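Local coordinates for protein beta 1-3 glucanase (Clostridium beijerinckii NCIMB 8052, PDB 5H4E) that probably hydrolyses beta-1,3-glucans, as a bacterial glucanase of glycoside hydrolase family 64, at residues I150-Y162 with H202-G214. Sequence-based numbering, arbitrary orientation.
Sequences INTTRVDQFCYPY and HSDRIYAPASGLG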
ATOM      1  N   ILE A 150       9.968   2.475  -4.895  1.00 18.73           N
ATOM      2  CA  ILE A 150       9.632   1.123  -4.482  1.00 15.18           C
ATOM      3  C   ILE A 150       9.291   1.161  -2.999  1.00 16.72           C
ATOM      4  O   ILE A 150       9.871   1.953  -2.248  1.00 17.49           O
ATOM      5  CB  ILE A 150      10.785   0.126  -4.801  1.00 18.90           C
ATOM      6  CG1 ILE A 150      10.408  -1.296  -4.378  1.00 16.46           C
ATOM      7  CG2 ILE A 150      12.115   0.577  -4.158  1.00 16.45           C
ATOM      8  CD1 ILE A 150      11.300  -2.366  -4.982  1.00 15.22           C
ATOM      9  N   ASN A 151       8.302   0.374  -2.576  1.00 13.55           N
ATOM     10  CA  ASN A 151       7.913   0.405  -1.164  1.00 18.73           C
ATOM     11  C   ASN A 151       7.272  -0.894  -0.684  1.00 16.52           C
ATOM     12  O   ASN A 151       6.633  -1.613  -1.466  1.00 16.20           O
ATOM     13  CB  ASN A 151       6.944   1.578  -0.885  1.00 16.13           C
ATOM     14  CG  ASN A 151       5.670   1.505  -1.720  1.00 19.91           C
ATOM     15  OD1 ASN A 151       5.635   1.982  -2.851  1.00 22.07           O
ATOM     16  ND2 ASN A 151       4.613   0.904  -1.163  1.00 14.42           N
ATOM     17  N   THR A 152       7.474  -1.189   0.599  1.00 13.12           N
ATOM     18  CA  THR A 152       6.618  -2.137   1.309  1.00 15.14           C
ATOM     19  C   THR A 152       5.284  -1.456   1.576  1.00 15.68           C
ATOM     20  O   THR A 152       5.184  -0.222   1.525  1.00 15.21           O
ATOM     21  CB  THR A 152       7.215  -2.578   2.649  1.00 15.89           C
ATOM     22  OG1 THR A 152       7.246  -1.467   3.561  1.00 14.17           O
ATOM     23  CG2 THR A 152       8.619  -3.132   2.479  1.00 15.58           C
ATOM     24  N   THR A 153       4.251  -2.226   1.894  1.00 15.71           N
ATOM     25  CA  THR A 153       2.991  -1.579   2.205  1.00 14.45           C
ATOM     26  C   THR A 153       2.209  -2.325   3.274  1.00 15.75           C
ATOM     27  O   THR A 153       2.059  -3.546   3.199  1.00 15.33           O
ATOM     28  CB  THR A 153       2.116  -1.425   0.937  1.00 18.24           C
ATOM     29  OG1 THR A 153       0.843  -0.889   1.302  1.00 17.04           O
ATOM     30  CG2 THR A 153       1.918  -2.768   0.221  1.00 17.51           C
ATOM     31  N   ARG A 154       1.730  -1.589   4.274  1.00 14.01           N
ATOM     32  CA  ARG A 154       0.806  -2.163   5.248  1.00 14.96           C
ATOM     33  C   ARG A 154      -0.571  -1.549   5.072  1.00 16.04           C
ATOM     34  O   ARG A 154      -1.355  -1.492   6.010  1.00 17.49           O
ATOM     35  CB  ARG A 154       1.297  -1.948   6.686  1.00 18.28           C
ATOM     36  CG  ARG A 154       2.125  -3.106   7.225  1.00 14.46           C
ATOM     37  CD  ARG A 154       3.403  -3.281   6.414  1.00 14.33           C
ATOM     38  NE  ARG A 154       4.098  -4.531   6.721  1.00 17.31           N
ATOM     39  CZ  ARG A 154       3.816  -5.706   6.169  1.00 15.99           C
ATOM     40  NH1 ARG A 154       2.839  -5.810   5.266  1.00 13.14           N
ATOM     41  NH2 ARG A 154       4.517  -6.780   6.511  1.00 14.97           N
ATOM     42  N   VAL A 155      -0.879  -1.100   3.865  1.00 14.29           N
ATOM     43  CA  VAL A 155      -2.152  -0.429   3.629  1.00 15.07           C
ATOM     44  C   VAL A 155      -3.320  -1.409   3.748  1.00 18.90           C
ATOM     45  O   VAL A 155      -4.382  -1.049   4.237  1.00 15.16           O
ATOM     46  CB  VAL A 155      -2.144   0.265   2.253  1.00 17.19           C
ATOM     47  CG1 VAL A 155      -3.540   0.743   1.871  1.00 19.93           C
ATOM     48  CG2 VAL A 155      -1.169   1.440   2.297  1.00 19.00           C
ATOM     49  N   ASP A 156      -3.102  -2.657   3.341  1.00 17.34           N
ATOM     50  CA  ASP A 156      -4.150  -3.679   3.412  1.00 19.08           C
ATOM     51  C   ASP A 156      -3.971  -4.652   4.577  1.00 14.60           C
ATOM     52  O   ASP A 156      -4.952  -5.145   5.140  1.00 16.08           O
ATOM     53  CB  ASP A 156      -4.203  -4.484   2.103  1.00 19.93           C
ATOM     54  CG  ASP A 156      -4.913  -3.743   0.983  1.00 24.94           C
ATOM     55  OD1 ASP A 156      -5.464  -2.666   1.231  1.00 31.14           O
ATOM     56  OD2 ASP A 156      -4.935  -4.254  -0.154  1.00 31.29           O
ATOM     57  N   GLN A 157      -2.722  -4.933   4.941  1.00 16.52           N
ATOM     58  CA  GLN A 157      -2.444  -6.013   5.883  1.00 14.38           C
ATOM     59  C   GLN A 157      -1.032  -5.978   6.471  1.00 17.42           C
ATOM     60  O   GLN A 157      -0.135  -5.303   5.942  1.00 15.25           O
ATOM     61  CB  GLN A 157      -2.644  -7.369   5.187  1.00 15.66           C
ATOM     62  CG  GLN A 157      -1.684  -7.522   4.031  1.00 18.57           C
ATOM     63  CD  GLN A 157      -1.496  -8.961   3.571  1.00 18.98           C
ATOM     64  OE1 GLN A 157      -2.453  -9.726   3.470  1.00 20.25           O
ATOM     65  NE2 GLN A 157      -0.253  -9.326   3.280  1.00 17.79           N
ATOM     66  N   PHE A 158      -0.855  -6.715   7.566  1.00 14.72           N
ATOM     67  CA  PHE A 158       0.444  -7.239   7.959  1.00 13.24           C
ATOM     68  C   PHE A 158       0.385  -8.757   8.019  1.00 16.11           C
ATOM     69  O   PHE A 158      -0.375  -9.319   8.827  1.00 17.94           O
ATOM     70  CB  PHE A 158       0.892  -6.716   9.315  1.00 16.17           C
ATOM     71  CG  PHE A 158       2.146  -7.381   9.817  1.00 15.83           C
ATOM     72  CD1 PHE A 158       3.391  -6.889   9.463  1.00 16.25           C
ATOM     73  CD2 PHE A 158       2.082  -8.510  10.614  1.00 16.57           C
ATOM     74  CE1 PHE A 158       4.554  -7.518   9.900  1.00 14.81           C
ATOM     75  CE2 PHE A 158       3.229  -9.143  11.058  1.00 16.89           C
ATOM     76  CZ  PHE A 158       4.469  -8.655  10.694  1.00 16.89           C
ATOM     77  N   CYS A 159       1.201  -9.417   7.206  1.00 15.77           N
ATOM     78  CA  CYS A 159       1.276 -10.879   7.222  1.00 17.25           C
ATOM     79  C   CYS A 159       2.628 -11.369   7.750  1.00 17.05           C
ATOM     80  O   CYS A 159       2.675 -12.110   8.718  1.00 17.82           O
ATOM     81  CB  CYS A 159       1.014 -11.457   5.826  1.00 15.93           C
ATOM     82  SG  CYS A 159       1.129 -13.259   5.783  1.00 16.31           S
ATOM     83  N   TYR A 160       3.727 -10.965   7.109  1.00 15.93           N
ATOM     84  CA  TYR A 160       5.051 -11.318   7.610  1.00 15.80           C
ATOM     85  C   TYR A 160       5.988 -10.123   7.486  1.00 16.14           C
ATOM     86  O   TYR A 160       5.765  -9.257   6.642  1.00 14.07           O
ATOM     87  CB  TYR A 160       5.619 -12.555   6.875  1.00 14.27           C
ATOM     88  CG  TYR A 160       5.855 -12.438   5.376  1.00 17.44           C
ATOM     89  CD1 TYR A 160       6.938 -11.719   4.877  1.00 16.00           C
ATOM     90  CD2 TYR A 160       5.019 -13.088   4.464  1.00 15.96           C
ATOM     91  CE1 TYR A 160       7.171 -11.623   3.507  1.00 15.82           C
ATOM     92  CE2 TYR A 160       5.246 -13.008   3.082  1.00 16.10           C
ATOM     93  CZ  TYR A 160       6.329 -12.270   2.615  1.00 18.90           C
ATOM     94  OH  TYR A 160       6.579 -12.177   1.264  1.00 15.79           O
ATOM     95  N   PRO A 161       7.024 -10.055   8.336  1.00 14.50           N
ATOM     96  CA  PRO A 161       7.889  -8.872   8.274  1.00 16.64           C
ATOM     97  C   PRO A 161       8.760  -8.845   7.018  1.00 16.97           C
ATOM     98  O   PRO A 161       9.339  -9.871   6.636  1.00 16.97           O
ATOM     99  CB  PRO A 161       8.753  -9.005   9.526  1.00 16.60           C
ATOM    100  CG  PRO A 161       8.755 -10.458   9.844  1.00 15.75           C
ATOM    101  CD  PRO A 161       7.392 -10.953   9.441  1.00 15.77           C
ATOM    102  N   TYR A 162       8.835  -7.687   6.367  1.00 15.98           N
ATOM    103  CA  TYR A 162       9.724  -7.541   5.214  1.00 16.65           C
ATOM    104  C   TYR A 162      10.168  -6.094   5.058  1.00 16.75           C
ATOM    105  O   TYR A 162       9.553  -5.174   5.593  1.00 15.75           O
ATOM    106  CB  TYR A 162       9.071  -8.072   3.918  1.00 15.52           C
ATOM    107  CG  TYR A 162       7.970  -7.234   3.274  1.00 15.46           C
ATOM    108  CD1 TYR A 162       8.007  -6.930   1.922  1.00 14.75           C
ATOM    109  CD2 TYR A 162       6.862  -6.799   4.008  1.00 18.03           C
ATOM    110  CE1 TYR A 162       6.976  -6.194   1.319  1.00 18.70           C
ATOM    111  CE2 TYR A 162       5.842  -6.064   3.415  1.00 17.18           C
ATOM    112  CZ  TYR A 162       5.906  -5.766   2.076  1.00 17.30           C
ATOM    113  OH  TYR A 162       4.880  -5.030   1.485  1.00 14.82           O
ATOM    114  N   HIS A 202      -5.734 -11.717  12.987  1.00 19.27           N
ATOM    115  CA  HIS A 202      -6.108 -13.104  12.734  1.00 17.82           C
ATOM    116  C   HIS A 202      -4.836 -13.914  12.812  1.00 19.65           C
ATOM    117  O   HIS A 202      -3.754 -13.344  12.926  1.00 18.74           O
ATOM    118  CB  HIS A 202      -6.793 -13.263  11.365  1.00 18.61           C
ATOM    119  CG  HIS A 202      -8.132 -12.590  11.283  1.00 19.02           C
ATOM    120  ND1 HIS A 202      -9.294 -13.265  10.970  1.00 17.94           N
ATOM    121  CD2 HIS A 202      -8.497 -11.305  11.515  1.00 22.09           C
ATOM    122  CE1 HIS A 202     -10.312 -12.422  10.987  1.00 20.30           C
ATOM    123  NE2 HIS A 202      -9.856 -11.226  11.314  1.00 20.20           N
ATOM    124  N   SER A 203      -4.944 -15.235  12.737  1.00 18.80           N
ATOM    125  CA  SER A 203      -3.756 -16.059  12.883  1.00 21.39           C
ATOM    126  C   SER A 203      -2.821 -15.905  11.674  1.00 22.28           C
ATOM    127  O   SER A 203      -1.602 -16.024  11.813  1.00 22.23           O
ATOM    128  CB  SER A 203      -4.142 -17.531  13.088  1.00 21.80           C
ATOM    129  OG  SER A 203      -4.796 -18.035  11.944  1.00 20.57           O
ATOM    130  N   ASP A 204      -3.385 -15.621  10.501  1.00 18.87           N
ATOM    131  CA  ASP A 204      -2.582 -15.540   9.279  1.00 19.25           C
ATOM    132  C   ASP A 204      -2.085 -14.126   8.955  1.00 20.21           C
ATOM    133  O   ASP A 204      -0.992 -13.966   8.403  1.00 17.76           O
ATOM    134  CB  ASP A 204      -3.368 -16.097   8.076  1.00 20.35           C
ATOM    135  CG  ASP A 204      -4.660 -15.347   7.811  1.00 18.62           C
ATOM    136  OD1 ASP A 204      -5.232 -14.765   8.756  1.00 18.42           O
ATOM    137  OD2 ASP A 204      -5.107 -15.351   6.646  1.00 20.62           O
ATOM    138  N   ARG A 205      -2.876 -13.107   9.293  1.00 18.46           N
ATOM    139  CA  ARG A 205      -2.475 -11.719   9.047  1.00 17.18           C
ATOM    140  C   ARG A 205      -3.260 -10.763   9.941  1.00 18.43           C
ATOM    141  O   ARG A 205      -4.285 -11.132  10.518  1.00 16.78           O
ATOM    142  CB  ARG A 205      -2.682 -11.346   7.570  1.00 17.47           C
ATOM    143  CG  ARG A 205      -4.149 -11.099   7.167  1.00 16.72           C
ATOM    144  CD  ARG A 205      -4.400 -11.373   5.689  1.00 18.93           C
ATOM    145  NE  ARG A 205      -4.204 -12.794   5.415  1.00 15.02           N
ATOM    146  CZ  ARG A 205      -3.279 -13.296   4.606  1.00 19.17           C
ATOM    147  NH1 ARG A 205      -3.187 -14.614   4.473  1.00 20.10           N
ATOM    148  NH2 ARG A 205      -2.467 -12.495   3.919  1.00 17.21           N
ATOM    149  N   ILE A 206      -2.785  -9.530  10.054  1.00 16.68           N
ATOM    150  CA  ILE A 206      -3.587  -8.478  10.672  1.00 13.01           C
ATOM    151  C   ILE A 206      -4.173  -7.590   9.581  1.00 15.92           C
ATOM    152  O   ILE A 206      -3.440  -7.024   8.764  1.00 16.53           O
ATOM    153  CB  ILE A 206      -2.767  -7.607  11.641  1.00 18.84           C
ATOM    154  CG1 ILE A 206      -2.083  -8.479  12.697  1.00 18.07           C
ATOM    155  CG2 ILE A 206      -3.675  -6.551  12.307  1.00 13.45           C
ATOM    156  CD1 ILE A 206      -1.011  -7.735  13.506  1.00 16.35           C
ATOM    157  N   TYR A 207      -5.494  -7.470   9.562  1.00 15.02           N
ATOM    158  CA  TYR A 207      -6.158  -6.659   8.553  1.00 14.65           C
ATOM    159  C   TYR A 207      -6.063  -5.194   8.891  1.00 16.29           C
ATOM    160  O   TYR A 207      -6.216  -4.804  10.040  1.00 15.58           O
ATOM    161  CB  TYR A 207      -7.632  -7.073   8.410  1.00 17.91           C
ATOM    162  CG  TYR A 207      -7.741  -8.463   7.836  1.00 16.27           C
ATOM    163  CD1 TYR A 207      -7.628  -8.666   6.470  1.00 17.02           C
ATOM    164  CD2 TYR A 207      -7.916  -9.575   8.661  1.00 17.68           C
ATOM    165  CE1 TYR A 207      -7.693  -9.930   5.927  1.00 18.78           C
ATOM    166  CE2 TYR A 207      -7.972 -10.857   8.122  1.00 19.46           C
ATOM    167  CZ  TYR A 207      -7.872 -11.023   6.757  1.00 17.77           C
ATOM    168  OH  TYR A 207      -7.934 -12.284   6.206  1.00 20.28           O
ATOM    169  N   ALA A 208      -5.785  -4.379   7.885  1.00 18.66           N
ATOM    170  CA  ALA A 208      -6.003  -2.956   8.038  1.00 16.88           C
ATOM    171  C   ALA A 208      -7.480  -2.720   8.365  1.00 14.29           C
ATOM    172  O   ALA A 208      -8.337  -3.576   8.067  1.00 16.43           O
ATOM    173  CB  ALA A 208      -5.572  -2.216   6.770  1.00 16.24           C
ATOM    174  N   PRO A 209      -7.794  -1.580   9.010  1.00 14.73           N
ATOM    175  CA  PRO A 209      -9.141  -1.345   9.559  1.00 18.50           C
ATOM    176  C   PRO A 209     -10.305  -1.622   8.600  1.00 17.15           C
ATOM    177  O   PRO A 209     -11.251  -2.319   8.974  1.00 18.66           O
ATOM    178  CB  PRO A 209      -9.100   0.138   9.929  1.00 18.51           C
ATOM    179  CG  PRO A 209      -7.680   0.345  10.383  1.00 16.44           C
ATOM    180  CD  PRO A 209      -6.856  -0.509   9.405  1.00 16.71           C
ATOM    181  N   ALA A 210     -10.251  -1.078   7.395  1.00 14.63           N
ATOM    182  CA  ALA A 210     -11.363  -1.253   6.479  1.00 17.33           C
ATOM    183  C   ALA A 210     -10.952  -2.112   5.298  1.00 18.08           C
ATOM    184  O   ALA A 210     -11.475  -1.957   4.198  1.00 21.20           O
ATOM    185  CB  ALA A 210     -11.883   0.086   6.012  1.00 18.59           C
ATOM    186  N   SER A 211     -10.010  -3.024   5.523  1.00 18.22           N
ATOM    187  CA  SER A 211      -9.584  -3.927   4.457  1.00 18.72           C
ATOM    188  C   SER A 211      -9.890  -5.366   4.826  1.00 20.17           C
ATOM    189  O   SER A 211      -9.815  -5.736   6.001  1.00 18.92           O
ATOM    190  CB  SER A 211      -8.084  -3.766   4.167  1.00 20.33           C
ATOM    191  OG  SER A 211      -7.653  -4.708   3.190  1.00 24.68           O
ATOM    192  N   GLY A 212     -10.243  -6.175   3.824  1.00 19.35           N
ATOM    193  CA  GLY A 212     -10.441  -7.601   4.030  1.00 22.12           C
ATOM    194  C   GLY A 212     -11.498  -7.892   5.069  1.00 20.04           C
ATOM    195  O   GLY A 212     -12.626  -7.417   4.949  1.00 21.37           O
ATOM    196  N   LEU A 213     -11.124  -8.641   6.109  1.00 19.24           N
ATOM    197  CA  LEU A 213     -12.042  -8.952   7.212  1.00 18.22           C
ATOM    198  C   LEU A 213     -11.953  -7.918   8.342  1.00 19.73           C
ATOM    199  O   LEU A 213     -12.367  -8.174   9.475  1.00 17.15           O
ATOM    200  CB  LEU A 213     -11.761 -10.351   7.767  1.00 21.64           C
ATOM    201  CG  LEU A 213     -11.821 -11.518   6.775  1.00 21.81           C
ATOM    202  CD1 LEU A 213     -11.511 -12.846   7.478  1.00 19.10           C
ATOM    203  CD2 LEU A 213     -13.180 -11.587   6.070  1.00 23.00           C
ATOM    204  N   GLY A 214     -11.411  -6.751   8.017  1.00 18.90           N
ATOM    205  CA  GLY A 214     -11.325  -5.650   8.962  1.00 16.37           C
ATOM    206  C   GLY A 214     -12.688  -5.175   9.450  1.00 21.34           C
ATOM    207  O   GLY A 214     -13.693  -5.281   8.739  1.00 19.57           O
TER
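R205 lays its side chain obliquely across Q157, and NH2 of R205 donates to the amide oxygen OE1 of Q157 at 2.8 Å. The acceptor lies at the guanidinium edge, close to its plane, whereas the donor sits 26° off the carbonyl plane, with amide and guanidinium planes 36° apart. A bend at chi3 (65°) brings the guanidinium back to D204 in a salt bridge whose OD2 accepts from both NE (3.0 Å) and NH1 of R205. R205 NH1 also donates to I134 O, while Q157 NE2 bonds to F136 O and E137 OE1. CG of R205 rests over one face of the Y207 ring. F158 and I206 form a hydrogen-bonded antiparallel pair: F158 N donates to I206 O (2.9 Å) and I206 N to F158 O (2.7 Å). On their shared face, CD1 of I206 approaches CD2 of F158 at 4.3 Å and helix 182-192 packs against both. One residue beyond Y207, A208 N donates to D156 O at 3.0 Å, where a type I turn begins. This two-stranded sheet thus joins the loop after strand 147-151 to the segment following helix 195-198, beside a buried arginine whose charge is probably balanced largely by D204, with Q157, D204 and I134 together restraining its orientation.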